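Local structure of Glyco_hydro_cc domain-containing protein (Pseudomonas viridiflava, 6UAV) at residues K2-G7 with V220-W225; V53-N58 with V81-N86. The protein is a family GH128 (subgroup II) endo-beta-1,3-glucanase, an enzyme that cleaves internal linkages of beta-1,3-glucan. All blocks are in the same frame, centred on the assembly; numbering follows the deposited sequence.

Contact 1. Residues K2-G7 with V220-W225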
ATOM      1  N   LYS A   2      -7.278  17.573   5.382  1.00 19.49           N
ATOM      2  CA  LYS A   2      -7.533  16.494   4.415  1.00 18.22           C
ATOM      3  C   LYS A   2      -7.504  15.168   5.180  1.00 17.50           C
ATOM      4  O   LYS A   2      -7.223  15.166   6.414  1.00 16.20           O
ATOM      5  CB  LYS A   2      -6.485  16.556   3.301  1.00 17.94           C
ATOM      6  CG  LYS A   2      -5.083  16.468   3.845  1.00 18.21           C
ATOM      7  CD  LYS A   2      -4.006  16.696   2.779  1.00 18.16           C
ATOM      8  CE  LYS A   2      -2.649  16.927   3.411  1.00 18.15           C
ATOM      9  NZ  LYS A   2      -1.604  17.307   2.422  1.00 18.41           N
ATOM     10  N   SER A   3      -7.839  14.086   4.495  1.00 16.90           N
ATOM     11  CA  SER A   3      -7.927  12.774   5.169  1.00 17.21           C
ATOM     12  C   SER A   3      -6.539  12.281   5.552  1.00 16.88           C
ATOM     13  O   SER A   3      -5.693  12.140   4.651  1.00 16.05           O
ATOM     14  CB  SER A   3      -8.509  11.743   4.266  1.00 17.72           C
ATOM     15  OG  SER A   3      -8.566  10.534   5.005  1.00 17.28           O
ATOM     16  N   VAL A   4      -6.289  11.837   6.778  1.00 18.49           N
ATOM     17  CA  VAL A   4      -4.992  11.152   7.099  1.00 18.30           C
ATOM     18  C   VAL A   4      -4.905   9.847   6.308  1.00 16.78           C
ATOM     19  O   VAL A   4      -3.803   9.359   6.128  1.00 16.00           O
ATOM     20  CB  VAL A   4      -4.815  10.875   8.604  1.00 21.30           C
ATOM     21  CG1 VAL A   4      -5.952  10.020   9.139  1.00 23.86           C
ATOM     22  CG2 VAL A   4      -3.442  10.240   8.939  1.00 23.03           C
ATOM     23  N   LYS A   5      -6.035   9.271   5.857  1.00 14.14           N
ATOM     24  CA  LYS A   5      -5.972   7.925   5.202  1.00 13.03           C
ATOM     25  C   LYS A   5      -5.462   8.039   3.765  1.00 12.22           C
ATOM     26  O   LYS A   5      -5.015   7.043   3.211  1.00 11.92           O
ATOM     27  CB  LYS A   5      -7.371   7.308   5.128  1.00 13.35           C
ATOM     28  CG  LYS A   5      -8.102   7.232   6.452  1.00 13.37           C
ATOM     29  CD  LYS A   5      -9.084   6.052   6.460  1.00 13.85           C
ATOM     30  CE  LYS A   5      -9.993   6.056   7.688  1.00 14.89           C
ATOM     31  NZ  LYS A   5     -10.697   4.741   7.833  1.00 14.71           N
ATOM     32  N   ARG A   6      -5.667   9.191   3.119  1.00 12.48           N
ATOM     33  CA  ARG A   6      -5.668   9.253   1.643  1.00 12.40           C
ATOM     34  C   ARG A   6      -4.255   9.296   1.069  1.00 12.37           C
ATOM     35  O   ARG A   6      -3.570  10.261   1.242  1.00 12.94           O
ATOM     36  CB  ARG A   6      -6.556  10.414   1.171  1.00 13.13           C
ATOM     37  CG  ARG A   6      -6.749  10.372  -0.329  1.00 12.67           C
ATOM     38  CD  ARG A   6      -7.994  11.112  -0.791  1.00 13.78           C
ATOM     39  NE  ARG A   6      -9.173  10.761  -0.016  1.00 13.78           N
ATOM     40  CZ  ARG A   6     -10.255  11.523   0.154  1.00 14.84           C
ATOM     41  NH1 ARG A   6     -10.427  12.666  -0.491  1.00 14.63           N
ATOM     42  NH2 ARG A   6     -11.189  11.087   0.967  1.00 15.37           N
ATOM     43  N   GLY A   7      -3.871   8.285   0.295  1.00 11.57           N
ATOM     44  CA  GLY A   7      -2.540   8.226  -0.295  1.00 11.42           C
ATOM     45  C   GLY A   7      -2.572   7.854  -1.753  1.00 11.75           C
ATOM     46  O   GLY A   7      -3.636   7.592  -2.345  1.00 11.60           O
ATOM     47  N   VAL A 220      -9.432   0.361   8.855  1.00 14.79           N
ATOM     48  CA  VAL A 220      -8.554   0.777   7.720  1.00 14.52           C
ATOM     49  C   VAL A 220      -7.888   2.093   8.081  1.00 14.71           C
ATOM     50  O   VAL A 220      -8.630   3.089   8.303  1.00 15.10           O
ATOM     51  CB  VAL A 220      -9.322   0.925   6.404  1.00 14.46           C
ATOM     52  CG1 VAL A 220      -8.430   1.574   5.357  1.00 14.76           C
ATOM     53  CG2 VAL A 220      -9.887  -0.411   5.893  1.00 14.40           C
ATOM     54  N   PHE A 221      -6.577   2.093   8.284  1.00 14.44           N
ATOM     55  CA  PHE A 221      -5.836   3.293   8.725  1.00 14.46           C
ATOM     56  C   PHE A 221      -5.435   4.152   7.532  1.00 13.19           C
ATOM     57  O   PHE A 221      -5.470   5.344   7.670  1.00 12.68           O
ATOM     58  CB  PHE A 221      -4.570   2.882   9.491  1.00 14.94           C
ATOM     59  CG  PHE A 221      -3.762   4.040  10.020  1.00 16.39           C
ATOM     60  CD1 PHE A 221      -4.166   4.715  11.165  1.00 18.18           C
ATOM     61  CD2 PHE A 221      -2.627   4.500   9.354  1.00 16.85           C
ATOM     62  CE1 PHE A 221      -3.430   5.804  11.644  1.00 19.98           C
ATOM     63  CE2 PHE A 221      -1.879   5.559   9.861  1.00 18.39           C
ATOM     64  CZ  PHE A 221      -2.292   6.220  10.995  1.00 18.68           C
ATOM     65  N   ARG A 222      -5.074   3.547   6.402  1.00 12.67           N
ATOM     66  CA  ARG A 222      -4.579   4.293   5.241  1.00 13.16           C
ATOM     67  C   ARG A 222      -4.890   3.466   3.992  1.00 12.49           C
ATOM     68  O   ARG A 222      -5.089   2.205   4.080  1.00 13.05           O
ATOM     69  CB  ARG A 222      -3.080   4.601   5.339  1.00 13.86           C
ATOM     70  CG  ARG A 222      -2.758   5.875   6.115  1.00 15.26           C
ATOM     71  CD  ARG A 222      -1.326   6.366   6.132  1.00 17.32           C
ATOM     72  NE  ARG A 222      -1.254   7.798   6.445  1.00 18.67           N
ATOM     73  CZ  ARG A 222      -0.127   8.507   6.480  1.00 19.15           C
ATOM     74  NH1 ARG A 222       1.043   7.906   6.291  1.00 18.38           N
ATOM     75  NH2 ARG A 222      -0.187   9.814   6.666  1.00 20.80           N
ATOM     76  N   TYR A 223      -5.044   4.168   2.896  1.00 11.84           N
ATOM     77  CA  TYR A 223      -5.198   3.531   1.582  1.00 11.19           C
ATOM     78  C   TYR A 223      -4.419   4.339   0.556  1.00 10.86           C
ATOM     79  O   TYR A 223      -4.177   5.504   0.749  1.00 10.95           O
ATOM     80  CB  TYR A 223      -6.676   3.375   1.183  1.00 11.38           C
ATOM     81  CG  TYR A 223      -7.499   4.635   1.239  1.00 11.37           C
ATOM     82  CD1 TYR A 223      -7.453   5.564   0.216  1.00 11.38           C
ATOM     83  CD2 TYR A 223      -8.267   4.940   2.334  1.00 12.23           C
ATOM     84  CE1 TYR A 223      -8.235   6.700   0.209  1.00 11.79           C
ATOM     85  CE2 TYR A 223      -8.992   6.118   2.387  1.00 12.37           C
ATOM     86  CZ  TYR A 223      -8.932   7.030   1.352  1.00 12.01           C
ATOM     87  OH  TYR A 223      -9.604   8.216   1.356  1.00 13.29           O
ATOM     88  N   ALA A 224      -4.132   3.685  -0.558  1.00 10.12           N
ATOM     89  CA  ALA A 224      -3.399   4.329  -1.632  1.00 10.50           C
ATOM     90  C   ALA A 224      -3.937   3.867  -2.968  1.00 10.77           C
ATOM     91  O   ALA A 224      -3.920   2.667  -3.273  1.00 10.59           O
ATOM     92  CB  ALA A 224      -1.955   3.997  -1.499  1.00 10.72           C
ATOM     93  N   TRP A 225      -4.348   4.861  -3.739  1.00 11.29           N
ATOM     94  CA  TRP A 225      -4.868   4.622  -5.098  1.00 11.40           C
ATOM     95  C   TRP A 225      -3.729   4.246  -6.043  1.00 10.99           C
ATOM     96  O   TRP A 225      -2.655   4.930  -6.059  1.00 10.97           O
ATOM     97  CB  TRP A 225      -5.652   5.846  -5.594  1.00 12.54           C
ATOM     98  CG  TRP A 225      -6.269   5.658  -6.943  1.00 12.70           C
ATOM     99  CD1 TRP A 225      -5.736   5.944  -8.164  1.00 13.13           C
ATOM    100  CD2 TRP A 225      -7.541   5.055  -7.190  1.00 13.07           C
ATOM    101  NE1 TRP A 225      -6.603   5.588  -9.164  1.00 13.64           N
ATOM    102  CE2 TRP A 225      -7.741   5.057  -8.586  1.00 13.52           C
ATOM    103  CE3 TRP A 225      -8.550   4.585  -6.354  1.00 13.32           C
ATOM    104  CZ2 TRP A 225      -8.868   4.476  -9.166  1.00 13.90           C
ATOM    105  CZ3 TRP A 225      -9.707   4.098  -6.926  1.00 13.42           C
ATOM    106  CH2 TRP A 225      -9.849   4.022  -8.310  1.00 13.63           C
TER

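Contact 2. Residues V53-N58 with V81-N86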
ATOM      1  N   VAL A  53       6.228   6.901   3.015  1.00 11.90           N
ATOM      2  CA  VAL A  53       6.315   5.665   3.854  1.00 11.59           C
ATOM      3  C   VAL A  53       7.202   4.693   3.127  1.00 11.74           C
ATOM      4  O   VAL A  53       6.939   4.334   1.991  1.00 11.58           O
ATOM      5  CB  VAL A  53       4.944   5.034   4.149  1.00 11.29           C
ATOM      6  CG1 VAL A  53       5.065   3.730   4.972  1.00 11.84           C
ATOM      7  CG2 VAL A  53       4.043   6.033   4.845  1.00 11.56           C
ATOM      8  N   PRO A  54       8.358   4.352   3.721  1.00 11.92           N
ATOM      9  CA  PRO A  54       9.288   3.452   3.054  1.00 12.26           C
ATOM     10  C   PRO A  54       8.735   2.024   2.985  1.00 11.73           C
ATOM     11  O   PRO A  54       7.950   1.631   3.834  1.00 11.43           O
ATOM     12  CB  PRO A  54      10.514   3.373   3.929  1.00 12.55           C
ATOM     13  CG  PRO A  54      10.169   4.095   5.172  1.00 13.57           C
ATOM     14  CD  PRO A  54       8.827   4.799   5.035  1.00 12.82           C
ATOM     15  N   MET A  55       9.306   1.216   2.079  1.00 11.50           N
ATOM     16  CA  MET A  55       8.878  -0.172   1.926  1.00 11.51           C
ATOM     17  C   MET A  55      10.074  -1.089   1.667  1.00 12.64           C
ATOM     18  O   MET A  55      10.978  -0.742   0.928  1.00 13.45           O
ATOM     19  CB  MET A  55       7.918  -0.330   0.756  1.00 11.37           C
ATOM     20  CG  MET A  55       7.485  -1.786   0.555  1.00 11.39           C
ATOM     21  SD  MET A  55       6.034  -1.922  -0.507  1.00 12.60           S
ATOM     22  CE  MET A  55       5.357  -3.439   0.147  1.00 11.87           C
ATOM     23  N   VAL A  56      10.044  -2.218   2.366  1.00 12.26           N
ATOM     24  CA  VAL A  56      10.931  -3.375   2.112  1.00 12.02           C
ATOM     25  C   VAL A  56      10.170  -4.274   1.183  1.00 12.16           C
ATOM     26  O   VAL A  56       9.148  -4.879   1.618  1.00 11.50           O
ATOM     27  CB  VAL A  56      11.283  -4.081   3.436  1.00 12.26           C
ATOM     28  CG1 VAL A  56      12.085  -5.330   3.156  1.00 12.96           C
ATOM     29  CG2 VAL A  56      12.047  -3.152   4.332  1.00 12.95           C
ATOM     30  N   TRP A  57      10.625  -4.381  -0.038  1.00 12.73           N
ATOM     31  CA  TRP A  57       9.848  -5.070  -1.088  1.00 13.78           C
ATOM     32  C   TRP A  57       9.915  -6.580  -0.891  1.00 14.40           C
ATOM     33  O   TRP A  57       8.843  -7.248  -0.977  1.00 13.78           O
ATOM     34  CB  TRP A  57      10.329  -4.619  -2.470  1.00 15.34           C
ATOM     35  CG  TRP A  57       9.331  -4.868  -3.573  1.00 15.79           C
ATOM     36  CD1 TRP A  57       8.273  -4.113  -3.985  1.00 15.18           C
ATOM     37  CD2 TRP A  57       9.466  -5.919  -4.523  1.00 16.38           C
ATOM     38  NE1 TRP A  57       7.685  -4.667  -5.086  1.00 17.04           N
ATOM     39  CE2 TRP A  57       8.427  -5.768  -5.456  1.00 16.55           C
ATOM     40  CE3 TRP A  57      10.387  -6.972  -4.657  1.00 17.28           C
ATOM     41  CZ2 TRP A  57       8.220  -6.688  -6.469  1.00 16.61           C
ATOM     42  CZ3 TRP A  57      10.207  -7.845  -5.706  1.00 18.37           C
ATOM     43  CH2 TRP A  57       9.160  -7.683  -6.625  1.00 18.27           C
ATOM     44  N   ASN A  58      11.109  -7.128  -0.670  1.00 15.31           N
ATOM     45  CA  ASN A  58      11.300  -8.584  -0.492  1.00 15.65           C
ATOM     46  C   ASN A  58      12.503  -8.765   0.440  1.00 15.59           C
ATOM     47  O   ASN A  58      12.825  -7.798   1.180  1.00 15.05           O
ATOM     48  CB  ASN A  58      11.372  -9.319  -1.836  1.00 17.41           C
ATOM     49  CG  ASN A  58      12.627  -9.004  -2.606  1.00 18.04           C
ATOM     50  OD1 ASN A  58      13.414  -8.198  -2.141  1.00 18.94           O
ATOM     51  ND2 ASN A  58      12.794  -9.574  -3.791  1.00 20.13           N
ATOM     52  N   VAL A  81       6.012  -3.639   4.452  1.00 10.11           N
ATOM     53  CA  VAL A  81       6.881  -4.810   4.200  1.00 10.58           C
ATOM     54  C   VAL A  81       6.195  -5.831   3.310  1.00 10.89           C
ATOM     55  O   VAL A  81       4.991  -6.119   3.504  1.00 10.67           O
ATOM     56  CB  VAL A  81       7.366  -5.400   5.537  1.00 11.08           C
ATOM     57  CG1 VAL A  81       8.208  -4.442   6.345  1.00 11.55           C
ATOM     58  CG2 VAL A  81       6.235  -5.954   6.393  1.00 11.42           C
ATOM     59  N   ILE A  82       6.999  -6.404   2.426  1.00 11.33           N
ATOM     60  CA  ILE A  82       6.701  -7.591   1.588  1.00 12.10           C
ATOM     61  C   ILE A  82       5.552  -7.336   0.599  1.00 13.23           C
ATOM     62  O   ILE A  82       4.379  -7.503   0.951  1.00 12.53           O
ATOM     63  CB  ILE A  82       6.491  -8.873   2.421  1.00 12.34           C
ATOM     64  CG1 ILE A  82       7.601  -9.038   3.487  1.00 13.27           C
ATOM     65  CG2 ILE A  82       6.458 -10.019   1.401  1.00 12.31           C
ATOM     66  CD1 ILE A  82       7.802 -10.411   4.072  1.00 14.79           C
ATOM     67  N   ASN A  83       5.933  -7.022  -0.636  1.00 12.26           N
ATOM     68  CA  ASN A  83       4.926  -6.665  -1.694  1.00 11.60           C
ATOM     69  C   ASN A  83       4.387  -7.907  -2.397  1.00 11.55           C
ATOM     70  O   ASN A  83       5.046  -8.383  -3.312  1.00 12.31           O
ATOM     71  CB  ASN A  83       5.521  -5.724  -2.726  1.00 12.07           C
ATOM     72  CG  ASN A  83       4.411  -5.108  -3.552  1.00 11.85           C
ATOM     73  OD1 ASN A  83       3.660  -4.282  -3.051  1.00 11.83           O
ATOM     74  ND2 ASN A  83       4.306  -5.511  -4.809  1.00 12.55           N
ATOM     75  N   GLU A  84       3.213  -8.402  -2.010  1.00 11.44           N
ATOM     76  CA  GLU A  84       2.541  -9.531  -2.702  1.00 11.41           C
ATOM     77  C   GLU A  84       3.427 -10.755  -2.715  1.00 11.48           C
ATOM     78  O   GLU A  84       3.853 -11.240  -3.768  1.00 10.98           O
ATOM     79  CB  GLU A  84       2.130  -9.069  -4.102  1.00 11.66           C
ATOM     80  CG  GLU A  84       0.990  -8.040  -4.027  1.00 11.70           C
ATOM     81  CD  GLU A  84       0.324  -7.784  -5.372  1.00 12.59           C
ATOM     82  OE1 GLU A  84       0.713  -8.466  -6.367  1.00 12.20           O
ATOM     83  OE2 GLU A  84      -0.538  -6.929  -5.417  1.00 12.77           O
ATOM     84  N   PRO A  85       3.696 -11.366  -1.537  1.00 11.20           N
ATOM     85  CA  PRO A  85       4.535 -12.550  -1.504  1.00 11.59           C
ATOM     86  C   PRO A  85       3.983 -13.732  -2.270  1.00 12.25           C
ATOM     87  O   PRO A  85       4.758 -14.563  -2.757  1.00 12.79           O
ATOM     88  CB  PRO A  85       4.618 -12.892  -0.011  1.00 11.53           C
ATOM     89  CG  PRO A  85       3.355 -12.263   0.590  1.00 11.60           C
ATOM     90  CD  PRO A  85       3.130 -10.996  -0.213  1.00 11.02           C
ATOM     91  N   ASN A  86       2.655 -13.831  -2.356  1.00 11.24           N
ATOM     92  CA  ASN A  86       2.003 -14.968  -3.042  1.00 11.83           C
ATOM     93  C   ASN A  86       1.870 -14.697  -4.543  1.00 11.77           C
ATOM     94  O   ASN A  86       1.123 -15.424  -5.165  1.00 12.20           O
ATOM     95  CB  ASN A  86       0.696 -15.321  -2.362  1.00 11.48           C
ATOM     96  CG  ASN A  86      -0.344 -14.217  -2.346  1.00 11.01           C
ATOM     97  OD1 ASN A  86       0.027 -13.042  -2.224  1.00 10.78           O
ATOM     98  ND2 ASN A  86      -1.616 -14.627  -2.389  1.00 11.13           N
TER

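Contact 1. Residues K2-G7 with V220-W225
Tyr223 lies alongside Arg6, both side chains pointing the same way, and its OH receives the NE-H of Arg6 at 2.9 Å. The OH meets the guanidinium edge close to its plane, and the ring itself is turned only 28° from it. Arg6 NH1 and NH2 hydrogen-bond Leu256 O and Pro257 O, tying the guanidinium to the C-terminal end of the chain. Packing here is close: Lys5 CB sits 3.4 Å from Tyr223 CE2, and the Lys5 carbonyl oxygen lies over the centre of one ring face. A chi1 of 53° lodges the Tyr223 ring between its own backbone N and carbonyl carbon. Helices 200-216 and 248-255 pack against this pair, and Glu215 hydrogen-bonds both Tyr223 OH and Ser3 OG. From the packed ring face the extended Lys5 chain bridges to Val220 O, NZ meeting it at 2.7 Å. At Arg6 the chain enters strand 6-9, which runs parallel to strand 220-225 and closes the TIM barrel: Tyr223 N bonds Lys5 O at 2.9 Å, and Trp225 N reaches Gly7 O at 3.1 Å. The loose side is exposed Val4, whose CG2 merely brushes Arg222 NH2 at 4.0 Å, although Val4 O takes a bond from Arg222 NE; NH2 also salt-bridges Asp51.

Contact 2. Residues V53-N58 with V81-N86
Asn83 lays its CB over the five-membered ring of Trp57, 3.7 Å from the ring centroid, in a CH-pi contact on the indole face. Its CG stands anti to the backbone N (chi1 -165°), carrying the amide on over the indole beside CB. The amide and indole planes are 19° apart, and Asn83 ND2 passes 3.5 Å from Trp57 NE1; both are donors and do not bond. The extended Met55 chain comes across Asn83 at about a right angle and sets its CE methyl 3.7 Å from Asn83 CB. Two backbone bonds hold the segments in step: Ile82 N to Val56 O at 2.8 Å, and Asn83 N to Trp57 O at 2.9 Å, the second almost straight at 168°. One step back along the strands, Val56 and Val81 form a parallel bridge, and Val81 continues outward onto Trp102 and Leu105 of helix 95-112. Ile82, with its positive phi, marks where strand 78-81 gives way to loop. Farther out, Gln90 touches Trp57, while Glu84 OE2 hydrogen-bonds with His160 ND1 and Asn122 ND2. An Asn-Glu pair just after strand 78-81, Asn83 and Glu84, is as in clan GH-A barrels, where that glutamate is the acid/base, so this is probably the active-site end. The chemistry implies a fixed backbone with side-chain packing: main-chain bonds set where Asn83 sits, Trp57 and Met55 pack against its CB, and the amide nitrogen has a weak hydrogen bond to Gln90.

Both contacts join neighbouring parallel strands of the same eight-stranded barrel. Contact 1 lies on strands 6-9 and 220-225, whereas contact 2 lies on strand 51-56 and the loop leaving strand 78-81, and is nested inside the loop that contact 1 closes. Their centres are about 18 Å apart, yet they touch where Arg222 NH1 packs 3.8 Å from Val53 CG2. Both are largely buried; contact 1 reaches the surface at Val4, and contact 2 has partly exposed Trp57 at its margin. The chemistry differs too: contact 1 adds charged and phenolic side-chain hydrogen bonds to its strand pairing, while contact 2 relies on backbone bonds, a CH-pi contact and apolar packing.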